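Side-chain contacts in exocyst complex component EXO70 (Saccharomyces cerevisiae, PDB 2B1E), which takes part in yeast secretion as a subunit of the exocyst, the complex that tethers secretory vesicles to sites of exocytosis, and in exocyst assembly: residues L423-V428 with R447-Y452; E248-I253 with Q276-V281; Q485-F490 with D539-P544. All coordinates share one frame; numbering follows the deposited sequence.

Interaction 1. Residues L423-V428 with R447-Y452; sequences LVEQIV and RLKKRY
The ammonium nitrogen of Lys449 is held by two carboxylates, one from each helix of the pair. Across the contact Lys449 NZ gives a hydrogen bond of 2.9 Å to OE1 of Glu425, part of a salt bridge; on its own helix it forms a second salt bridge with Glu446, three residues earlier. The bond to Glu425 uses the syn lone pair of OE1, on the side of the other oxygen, and Lys449 NZ therefore also comes within 3.5 Å of Glu425 OE2. Two acidic neighbours would be expected to favour the charged form of the lysine.

The CA atoms of Glu425 and Lys449 are 10.0 Å apart, so long side chains suit both places: each helps to bridge a gap that short ones would not span. Glu425 has CG anti to its backbone N (chi1 177°) and an extended chain beyond, which carries the carboxylate straight out toward the other helix. Lys449 is kinked at chi3 (-54°), a bend that brings its end round to meet the glutamate, and the two side chains cross at about a right angle. Behind the ammonium, the methylene carbon CD of Lys449 lies 3.7 Å from Glu425 OE1.

Within 447-452, Arg451 NH1 donates a 3.0 Å bond to Tyr452 OH, which lies in the guanidinium plane. The same hydroxyl is bonded to Glu384.

This is an interhelical salt bridge at the margin of an apolar interface in an all-helical bundle, joining helix 410-429 to helix 440-473. Leu448 and Tyr452 also pack directly on Leu421 of helix 410-429, Val424 and Leu448 both rest on Ile376 of helix 364-391, and helix 311-323 covers Val424 with Met317.

Interaction 2. Residues E248-I253 with Q276-V281; sequences ELVESI and QEVRQV
Val250 and Val278 meet methyl to methyl, and the whole contact between 248-253 and 276-281 is apolar. CG2 of Val278 touches CG2 of Val250 at 3.5 Å, a close approach for two methyl carbons, while the other methyl of Val278, CG1, is 4.0 Å from the same CG2 of Val250. One methyl of Val250 thus faces both branches of Val278, with the two side chains meeting at a slant. A looser touch follows beside it, where CB of Leu249 lies 4.2 Å from Val278 CG2.

The torsion of Val278 explains how one methyl serves two partners. With chi1 at 68°, CG1 stands between the backbone N and the carbonyl carbon, and CG2, anti to the N, is the branch that reaches both Leu249 and Val250. Small beta-branched valines suit these positions, because the helices come close here: the CA atoms of Val250 and Val278 are only 6.5 Å apart, and short side chains fill the interval without forcing the backbones apart. Further side-chain contacts widen the seam: Ile253 packs on Leu271 and Thr275, and Val250 on Thr282. Leu249 also rests on Phe228 of a third helix, 209-233.

The polar bonds of helix 245-259 are made to other neighbours. Ser252 OG is bonded to both Thr184 and Tyr224, and Glu248 OE1 to the backbone N of Gly176.

Such close apolar packing between successive helices, 245-259 and 268-299, is characteristic of the helical bundles from which the elongated Exo70 rod is built.

Interaction 3. Residues Q485-F490 with D539-P544; sequences QIKEKF and DSFKNP
The segment 485-490 is a turn of helix 483-504, against which the irregular chain 539-544 comes nearest at Ile486 and Ser540, whose CA atoms are 7.9 Å apart. Phe541 makes the largest single contribution. Phe541 CZ lies 3.4 Å from Lys487 CG and 3.9 Å from Ile486 CG2, so the far end of the ring meets both an isoleucine branch and a lysine methylene; both carbons approach the ring obliquely. Lys487 CG is also 3.5 Å from Phe541 CE1. A large aromatic suits this place, since it carries apolar surface from a loop across to the helix.

The lysine serves in two ways. Its aliphatic part lies against the ring, and its chain then bends at chi3 and chi4 (-61° and -59°), turning the ammonium back to a salt bridge with Glu484 on the same helix. Ile486 uses both branches: with CG2 anti to the backbone N it meets Phe541, while the CG1 arm ends in CD1, 3.3 Å from OG of Ser540. That last touch is van der Waals in kind, as the hydroxyl has its polar partner in the carbonyl O of Tyr537.

Ser540 also lays CB over the centre of the Phe541 ring, 4.1 Å above its plane, and His547 stacks with the same phenylalanine. On the helix side, Ile486 CG2 lies at the edge of the Phe490 ring, which in turn packs near Phe533 and Tyr537.

The arrangement is a loop aromatic packed against a helix of the all-helical Exo70 fold, here near the far end of the elongated molecule, about 70 Å from the contact's centre to that of the chain.

From the N terminus, the chain first closes a loop at interaction 2, where helix 268-299 returns to helix 245-259 with 22 residues between the segments. Interaction 1 comes next, joining helix 410-429 to helix 440-473 across 18 residues. Interaction 3 closes the longest loop, 48 residues, bringing the chain after helix 512-537 back to helix 483-504. The three follow in series, so none encloses or crosses another. They are spread along the elongated molecule: the centre of interaction 1 is about 33 Å from that of interaction 2 and about 44 Å from that of interaction 3. Two thus tie helix to helix and the third a loop to a helix, although helices 440-473 and 483-504 are consecutive.

Interaction 1. Residues L423-V428 with R447-Y452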
loop_
_atom_site.group_PDB
_atom_site.type_symbol
_atom_site.label_atom_id
_atom_site.label_comp_id
_atom_site.label_asym_id
_atom_site.label_seq_id
_atom_site.Cartn_x
_atom_site.Cartn_y
_atom_site.Cartn_z
ATOM N N LEU A 423 -26.583 0.744 1.544
ATOM C CA LEU A 423 -25.608 -0.167 2.129
ATOM C C LEU A 423 -24.236 0.496 2.018
ATOM O O LEU A 423 -23.424 0.412 2.942
ATOM C CB LEU A 423 -25.591 -1.518 1.408
ATOM C CG LEU A 423 -24.462 -2.445 1.885
ATOM C CD1 LEU A 423 -24.620 -2.715 3.374
ATOM C CD2 LEU A 423 -24.481 -3.744 1.110
ATOM N N VAL A 424 -23.981 1.173 0.899
ATOM C CA VAL A 424 -22.699 1.853 0.711
ATOM C C VAL A 424 -22.404 2.821 1.858
ATOM O O VAL A 424 -21.296 2.840 2.403
ATOM C CB VAL A 424 -22.664 2.654 -0.608
ATOM C CG1 VAL A 424 -21.449 3.584 -0.629
ATOM C CG2 VAL A 424 -22.613 1.705 -1.782
ATOM N N GLU A 425 -23.396 3.624 2.222
ATOM C CA GLU A 425 -23.228 4.591 3.299
ATOM C C GLU A 425 -23.094 3.937 4.678
ATOM O O GLU A 425 -22.388 4.449 5.553
ATOM C CB GLU A 425 -24.395 5.578 3.291
ATOM C CG GLU A 425 -24.361 6.585 4.417
ATOM C CD GLU A 425 -25.042 7.881 4.042
ATOM O OE1 GLU A 425 -26.165 7.831 3.497
ATOM O OE2 GLU A 425 -24.448 8.950 4.297
ATOM N N GLN A 426 -23.764 2.806 4.865
ATOM C CA GLN A 426 -23.706 2.086 6.129
ATOM C C GLN A 426 -22.310 1.515 6.363
ATOM O O GLN A 426 -21.772 1.588 7.474
ATOM C CB GLN A 426 -24.737 0.952 6.136
ATOM C CG GLN A 426 -26.169 1.435 5.985
ATOM C CD GLN A 426 -27.171 0.304 5.989
ATOM O OE1 GLN A 426 -26.961 -0.730 5.356
ATOM N NE2 GLN A 426 -28.281 0.499 6.694
ATOM N N ILE A 427 -21.724 0.953 5.312
ATOM C CA ILE A 427 -20.393 0.364 5.410
ATOM C C ILE A 427 -19.302 1.422 5.535
ATOM O O ILE A 427 -18.220 1.150 6.064
ATOM C CB ILE A 427 -20.123 -0.565 4.208
ATOM C CG1 ILE A 427 -20.961 -1.835 4.372
ATOM C CG2 ILE A 427 -18.632 -0.899 4.105
ATOM C CD1 ILE A 427 -20.859 -2.801 3.225
ATOM N N VAL A 428 -19.585 2.630 5.054
ATOM C CA VAL A 428 -18.626 3.721 5.160
ATOM C C VAL A 428 -18.643 4.220 6.607
ATOM O O VAL A 428 -17.600 4.423 7.219
ATOM C CB VAL A 428 -18.995 4.897 4.224
ATOM C CG1 VAL A 428 -18.245 6.153 4.644
ATOM C CG2 VAL A 428 -18.643 4.546 2.781
ATOM N N ARG A 447 -23.874 14.232 -3.149
ATOM C CA ARG A 447 -24.231 14.627 -4.500
ATOM C C ARG A 447 -24.741 13.412 -5.266
ATOM O O ARG A 447 -25.677 13.520 -6.052
ATOM C CB ARG A 447 -23.037 15.257 -5.227
ATOM C CG ARG A 447 -22.807 16.725 -4.874
ATOM C CD ARG A 447 -21.996 17.441 -5.953
ATOM N NE ARG A 447 -20.564 17.157 -5.882
ATOM C CZ ARG A 447 -19.760 17.606 -4.922
ATOM N NH1 ARG A 447 -20.244 18.360 -3.942
ATOM N NH2 ARG A 447 -18.464 17.319 -4.948
ATOM N N LEU A 448 -24.126 12.254 -5.033
ATOM C CA LEU A 448 -24.547 11.021 -5.696
ATOM C C LEU A 448 -25.989 10.682 -5.324
ATOM O O LEU A 448 -26.810 10.383 -6.192
ATOM C CB LEU A 448 -23.661 9.843 -5.281
ATOM C CG LEU A 448 -22.860 9.091 -6.349
ATOM C CD1 LEU A 448 -22.508 7.715 -5.802
ATOM C CD2 LEU A 448 -23.653 8.952 -7.643
ATOM N N LYS A 449 -26.289 10.728 -4.027
ATOM C CA LYS A 449 -27.623 10.402 -3.547
ATOM C C LYS A 449 -28.685 11.368 -4.054
ATOM O O LYS A 449 -29.798 10.959 -4.372
ATOM C CB LYS A 449 -27.648 10.369 -2.018
ATOM C CG LYS A 449 -26.643 9.389 -1.414
ATOM C CD LYS A 449 -26.857 9.188 0.086
ATOM C CE LYS A 449 -26.871 10.501 0.839
ATOM N NZ LYS A 449 -27.050 10.304 2.307
ATOM N N LYS A 450 -28.348 12.651 -4.136
ATOM C CA LYS A 450 -29.315 13.624 -4.618
ATOM C C LYS A 450 -29.673 13.362 -6.075
ATOM O O LYS A 450 -30.809 13.594 -6.490
ATOM C CB LYS A 450 -28.771 15.046 -4.437
ATOM C CG LYS A 450 -28.705 15.444 -2.969
ATOM C CD LYS A 450 -27.999 16.773 -2.749
ATOM C CE LYS A 450 -27.833 17.026 -1.255
ATOM N NZ LYS A 450 -27.024 18.237 -0.983
ATOM N N ARG A 451 -28.708 12.879 -6.852
ATOM C CA ARG A 451 -28.955 12.582 -8.264
ATOM C C ARG A 451 -30.071 11.553 -8.378
ATOM O O ARG A 451 -31.018 11.742 -9.140
ATOM C CB ARG A 451 -27.692 12.026 -8.937
ATOM C CG ARG A 451 -27.888 11.598 -10.394
ATOM C CD ARG A 451 -26.774 10.647 -10.857
ATOM N NE ARG A 451 -25.457 11.287 -10.854
ATOM C CZ ARG A 451 -24.315 10.643 -11.070
ATOM N NH1 ARG A 451 -24.325 9.335 -11.303
ATOM N NH2 ARG A 451 -23.161 11.307 -11.073
ATOM N N TYR A 452 -29.969 10.473 -7.602
ATOM C CA TYR A 452 -30.971 9.420 -7.658
ATOM C C TYR A 452 -32.242 9.749 -6.887
ATOM O O TYR A 452 -33.299 9.167 -7.144
ATOM C CB TYR A 452 -30.330 8.080 -7.247
ATOM C CG TYR A 452 -29.276 7.692 -8.261
ATOM C CD1 TYR A 452 -29.640 7.344 -9.564
ATOM C CD2 TYR A 452 -27.915 7.828 -7.978
ATOM C CE1 TYR A 452 -28.685 7.162 -10.561
ATOM C CE2 TYR A 452 -26.949 7.641 -8.973
ATOM C CZ TYR A 452 -27.341 7.314 -10.262
ATOM O OH TYR A 452 -26.396 7.169 -11.265
#

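Interaction 2. Residues E248-I253 with Q276-V281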
loop_
_atom_site.group_PDB
_atom_site.type_symbol
_atom_site.label_atom_id
_atom_site.label_comp_id
_atom_site.label_asym_id
_atom_site.label_seq_id
_atom_site.Cartn_x
_atom_site.Cartn_y
_atom_site.Cartn_z
ATOM N N GLU A 248 2.680 -4.514 2.667
ATOM C CA GLU A 248 3.681 -4.885 3.662
ATOM C C GLU A 248 5.038 -5.138 3.013
ATOM O O GLU A 248 6.078 -4.989 3.654
ATOM C CB GLU A 248 3.240 -6.128 4.436
ATOM C CG GLU A 248 1.940 -5.948 5.200
ATOM C CD GLU A 248 1.548 -7.182 5.987
ATOM O OE1 GLU A 248 0.373 -7.273 6.398
ATOM O OE2 GLU A 248 2.411 -8.058 6.200
ATOM N N LEU A 249 5.026 -5.535 1.745
ATOM C CA LEU A 249 6.265 -5.776 1.022
ATOM C C LEU A 249 6.899 -4.435 0.683
ATOM O O LEU A 249 8.114 -4.273 0.771
ATOM C CB LEU A 249 5.997 -6.570 -0.258
ATOM C CG LEU A 249 5.601 -8.038 -0.069
ATOM C CD1 LEU A 249 5.268 -8.659 -1.422
ATOM C CD2 LEU A 249 6.745 -8.800 0.602
ATOM N N VAL A 250 6.071 -3.469 0.297
ATOM C CA VAL A 250 6.568 -2.137 -0.025
ATOM C C VAL A 250 7.283 -1.582 1.203
ATOM O O VAL A 250 8.348 -0.971 1.094
ATOM C CB VAL A 250 5.413 -1.181 -0.416
ATOM C CG1 VAL A 250 5.921 0.257 -0.492
ATOM C CG2 VAL A 250 4.823 -1.602 -1.761
ATOM N N GLU A 251 6.693 -1.808 2.373
ATOM C CA GLU A 251 7.266 -1.343 3.631
ATOM C C GLU A 251 8.608 -2.028 3.903
ATOM O O GLU A 251 9.537 -1.420 4.436
ATOM C CB GLU A 251 6.299 -1.639 4.778
ATOM C CG GLU A 251 6.866 -1.333 6.154
ATOM C CD GLU A 251 6.002 -1.876 7.276
ATOM O OE1 GLU A 251 6.459 -1.835 8.441
ATOM O OE2 GLU A 251 4.870 -2.342 6.996
ATOM N N SER A 252 8.691 -3.302 3.541
ATOM C CA SER A 252 9.904 -4.081 3.734
ATOM C C SER A 252 11.051 -3.508 2.914
ATOM O O SER A 252 12.079 -3.109 3.467
ATOM C CB SER A 252 9.660 -5.535 3.329
ATOM O OG SER A 252 10.806 -6.330 3.571
ATOM N N ILE A 253 10.873 -3.461 1.595
ATOM C CA ILE A 253 11.910 -2.943 0.712
ATOM C C ILE A 253 12.286 -1.497 1.056
ATOM O O ILE A 253 13.440 -1.095 0.887
ATOM C CB ILE A 253 11.479 -3.029 -0.780
ATOM C CG1 ILE A 253 12.678 -2.738 -1.689
ATOM C CG2 ILE A 253 10.361 -2.039 -1.070
ATOM C CD1 ILE A 253 13.772 -3.778 -1.613
ATOM N N GLN A 276 10.647 -1.182 -8.186
ATOM C CA GLN A 276 9.879 -0.867 -9.389
ATOM C C GLN A 276 8.840 -1.929 -9.719
ATOM O O GLN A 276 7.836 -1.642 -10.367
ATOM C CB GLN A 276 10.805 -0.686 -10.595
ATOM C CG GLN A 276 10.064 -0.312 -11.875
ATOM C CD GLN A 276 10.977 -0.198 -13.082
ATOM O OE1 GLN A 276 11.933 0.580 -13.084
ATOM N NE2 GLN A 276 10.682 -0.974 -14.120
ATOM N N GLU A 277 9.077 -3.155 -9.268
ATOM C CA GLU A 277 8.152 -4.245 -9.539
ATOM C C GLU A 277 6.983 -4.246 -8.557
ATOM O O GLU A 277 5.828 -4.319 -8.968
ATOM C CB GLU A 277 8.896 -5.581 -9.482
ATOM C CG GLU A 277 8.117 -6.758 -10.044
ATOM C CD GLU A 277 8.984 -7.992 -10.222
ATOM O OE1 GLU A 277 9.981 -7.909 -10.969
ATOM O OE2 GLU A 277 8.671 -9.042 -9.618
ATOM N N VAL A 278 7.282 -4.157 -7.264
ATOM C CA VAL A 278 6.234 -4.151 -6.248
ATOM C C VAL A 278 5.304 -2.955 -6.443
ATOM O O VAL A 278 4.113 -3.036 -6.144
ATOM C CB VAL A 278 6.822 -4.105 -4.817
ATOM C CG1 VAL A 278 7.500 -2.769 -4.563
ATOM C CG2 VAL A 278 5.719 -4.350 -3.800
ATOM N N ARG A 279 5.848 -1.851 -6.945
ATOM C CA ARG A 279 5.047 -0.658 -7.183
ATOM C C ARG A 279 4.058 -0.868 -8.323
ATOM O O ARG A 279 2.979 -0.277 -8.333
ATOM C CB ARG A 279 5.942 0.544 -7.495
ATOM C CG ARG A 279 6.530 1.211 -6.259
ATOM C CD ARG A 279 7.343 2.440 -6.631
ATOM N NE ARG A 279 7.796 3.175 -5.454
ATOM C CZ ARG A 279 8.589 4.242 -5.501
ATOM N NH1 ARG A 279 9.018 4.697 -6.670
ATOM N NH2 ARG A 279 8.956 4.852 -4.381
ATOM N N GLN A 280 4.425 -1.703 -9.287
ATOM C CA GLN A 280 3.539 -1.986 -10.409
ATOM C C GLN A 280 2.320 -2.705 -9.852
ATOM O O GLN A 280 1.183 -2.427 -10.230
ATOM C CB GLN A 280 4.234 -2.894 -11.423
ATOM C CG GLN A 280 5.570 -2.375 -11.913
ATOM C CD GLN A 280 6.265 -3.352 -12.844
ATOM O OE1 GLN A 280 6.443 -4.525 -12.509
ATOM N NE2 GLN A 280 6.666 -2.871 -14.018
ATOM N N VAL A 281 2.578 -3.632 -8.937
ATOM C CA VAL A 281 1.530 -4.420 -8.315
ATOM C C VAL A 281 0.591 -3.605 -7.430
ATOM O O VAL A 281 -0.630 -3.732 -7.543
ATOM C CB VAL A 281 2.136 -5.570 -7.493
ATOM C CG1 VAL A 281 1.041 -6.340 -6.773
ATOM C CG2 VAL A 281 2.909 -6.499 -8.417
#

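Interaction 3. Residues Q485-F490 with D539-P544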
loop_
_atom_site.group_PDB
_atom_site.type_symbol
_atom_site.label_atom_id
_atom_site.label_comp_id
_atom_site.label_asym_id
_atom_site.label_seq_id
_atom_site.Cartn_x
_atom_site.Cartn_y
_atom_site.Cartn_z
ATOM N N GLN A 485 -64.138 22.015 -20.250
ATOM C CA GLN A 485 -62.688 22.040 -20.428
ATOM C C GLN A 485 -61.981 22.087 -19.074
ATOM O O GLN A 485 -60.866 21.588 -18.919
ATOM C CB GLN A 485 -62.277 23.251 -21.274
ATOM C CG GLN A 485 -60.822 23.228 -21.737
ATOM C CD GLN A 485 -60.505 22.028 -22.619
ATOM O OE1 GLN A 485 -60.569 20.880 -22.176
ATOM N NE2 GLN A 485 -60.167 22.291 -23.878
ATOM N N ILE A 486 -62.639 22.692 -18.094
ATOM C CA ILE A 486 -62.067 22.783 -16.762
ATOM C C ILE A 486 -62.105 21.426 -16.059
ATOM O O ILE A 486 -61.111 21.004 -15.479
ATOM C CB ILE A 486 -62.802 23.850 -15.929
ATOM C CG1 ILE A 486 -62.561 25.223 -16.566
ATOM C CG2 ILE A 486 -62.298 23.842 -14.479
ATOM C CD1 ILE A 486 -63.471 26.312 -16.071
ATOM N N LYS A 487 -63.238 20.734 -16.106
ATOM C CA LYS A 487 -63.306 19.427 -15.462
ATOM C C LYS A 487 -62.257 18.514 -16.091
ATOM O O LYS A 487 -61.609 17.725 -15.407
ATOM C CB LYS A 487 -64.691 18.797 -15.620
ATOM C CG LYS A 487 -65.771 19.458 -14.785
ATOM C CD LYS A 487 -67.051 18.631 -14.773
ATOM C CE LYS A 487 -67.629 18.468 -16.172
ATOM N NZ LYS A 487 -67.942 19.785 -16.795
ATOM N N GLU A 488 -62.093 18.633 -17.403
ATOM C CA GLU A 488 -61.119 17.823 -18.105
ATOM C C GLU A 488 -59.721 18.085 -17.556
ATOM O O GLU A 488 -58.915 17.161 -17.458
ATOM C CB GLU A 488 -61.151 18.117 -19.602
ATOM C CG GLU A 488 -60.143 17.303 -20.392
ATOM C CD GLU A 488 -60.455 15.815 -20.388
ATOM O OE1 GLU A 488 -59.537 15.015 -20.684
ATOM O OE2 GLU A 488 -61.617 15.442 -20.104
ATOM N N LYS A 489 -59.420 19.332 -17.192
ATOM C CA LYS A 489 -58.090 19.612 -16.656
ATOM C C LYS A 489 -57.893 18.884 -15.332
ATOM O O LYS A 489 -56.810 18.367 -15.059
ATOM C CB LYS A 489 -57.862 21.113 -16.449
ATOM C CG LYS A 489 -57.742 21.916 -17.739
ATOM C CD LYS A 489 -57.387 23.369 -17.443
ATOM C CE LYS A 489 -57.688 24.268 -18.641
ATOM N NZ LYS A 489 -56.963 23.838 -19.870
ATOM N N PHE A 490 -58.935 18.852 -14.504
ATOM C CA PHE A 490 -58.836 18.170 -13.215
ATOM C C PHE A 490 -58.745 16.665 -13.442
ATOM O O PHE A 490 -57.972 15.963 -12.785
ATOM C CB PHE A 490 -60.056 18.482 -12.350
ATOM C CG PHE A 490 -59.964 19.784 -11.615
ATOM C CD1 PHE A 490 -59.353 19.848 -10.363
ATOM C CD2 PHE A 490 -60.490 20.948 -12.169
ATOM C CE1 PHE A 490 -59.267 21.066 -9.668
ATOM C CE2 PHE A 490 -60.413 22.163 -11.490
ATOM C CZ PHE A 490 -59.801 22.226 -10.238
ATOM N N ASP A 539 -64.370 27.726 -8.192
ATOM C CA ASP A 539 -65.641 28.419 -8.326
ATOM C C ASP A 539 -66.246 28.410 -9.721
ATOM O O ASP A 539 -67.126 29.217 -10.020
ATOM C CB ASP A 539 -65.518 29.852 -7.802
ATOM C CG ASP A 539 -65.346 29.897 -6.297
ATOM O OD1 ASP A 539 -66.002 29.082 -5.617
ATOM O OD2 ASP A 539 -64.572 30.742 -5.798
ATOM N N SER A 540 -65.777 27.501 -10.573
ATOM C CA SER A 540 -66.330 27.383 -11.916
ATOM C C SER A 540 -67.621 26.570 -11.801
ATOM O O SER A 540 -68.441 26.565 -12.713
ATOM C CB SER A 540 -65.358 26.658 -12.853
ATOM O OG SER A 540 -64.125 27.350 -12.966
ATOM N N PHE A 541 -67.795 25.900 -10.662
ATOM C CA PHE A 541 -68.971 25.059 -10.421
ATOM C C PHE A 541 -69.783 25.546 -9.213
ATOM O O PHE A 541 -69.238 26.181 -8.312
ATOM C CB PHE A 541 -68.510 23.616 -10.184
ATOM C CG PHE A 541 -67.507 23.135 -11.187
ATOM C CD1 PHE A 541 -67.893 22.835 -12.486
ATOM C CD2 PHE A 541 -66.164 23.028 -10.844
ATOM C CE1 PHE A 541 -66.960 22.440 -13.432
ATOM C CE2 PHE A 541 -65.217 22.633 -11.780
ATOM C CZ PHE A 541 -65.613 22.339 -13.081
ATOM N N LYS A 542 -71.084 25.259 -9.190
ATOM C CA LYS A 542 -71.908 25.681 -8.053
ATOM C C LYS A 542 -71.535 24.897 -6.797
ATOM O O LYS A 542 -71.484 25.448 -5.695
ATOM C CB LYS A 542 -73.398 25.494 -8.352
ATOM C CG LYS A 542 -74.296 25.815 -7.158
ATOM C CD LYS A 542 -75.350 26.854 -7.502
ATOM C CE LYS A 542 -76.314 26.352 -8.558
ATOM N NZ LYS A 542 -77.301 27.407 -8.941
ATOM N N ASN A 543 -71.271 23.607 -6.973
ATOM C CA ASN A 543 -70.881 22.732 -5.871
ATOM C C ASN A 543 -69.648 21.972 -6.348
ATOM O O ASN A 543 -69.750 20.864 -6.873
ATOM C CB ASN A 543 -72.015 21.755 -5.552
ATOM C CG ASN A 543 -73.284 22.460 -5.122
ATOM O OD1 ASN A 543 -73.376 22.973 -4.007
ATOM N ND2 ASN A 543 -74.266 22.502 -6.013
ATOM N N PRO A 544 -68.462 22.570 -6.176
ATOM C CA PRO A 544 -67.182 21.984 -6.589
ATOM C C PRO A 544 -67.039 20.506 -6.247
ATOM O O PRO A 544 -66.522 19.731 -7.049
ATOM C CB PRO A 544 -66.166 22.850 -5.861
ATOM C CG PRO A 544 -66.851 24.175 -5.810
ATOM C CD PRO A 544 -68.236 23.795 -5.392
#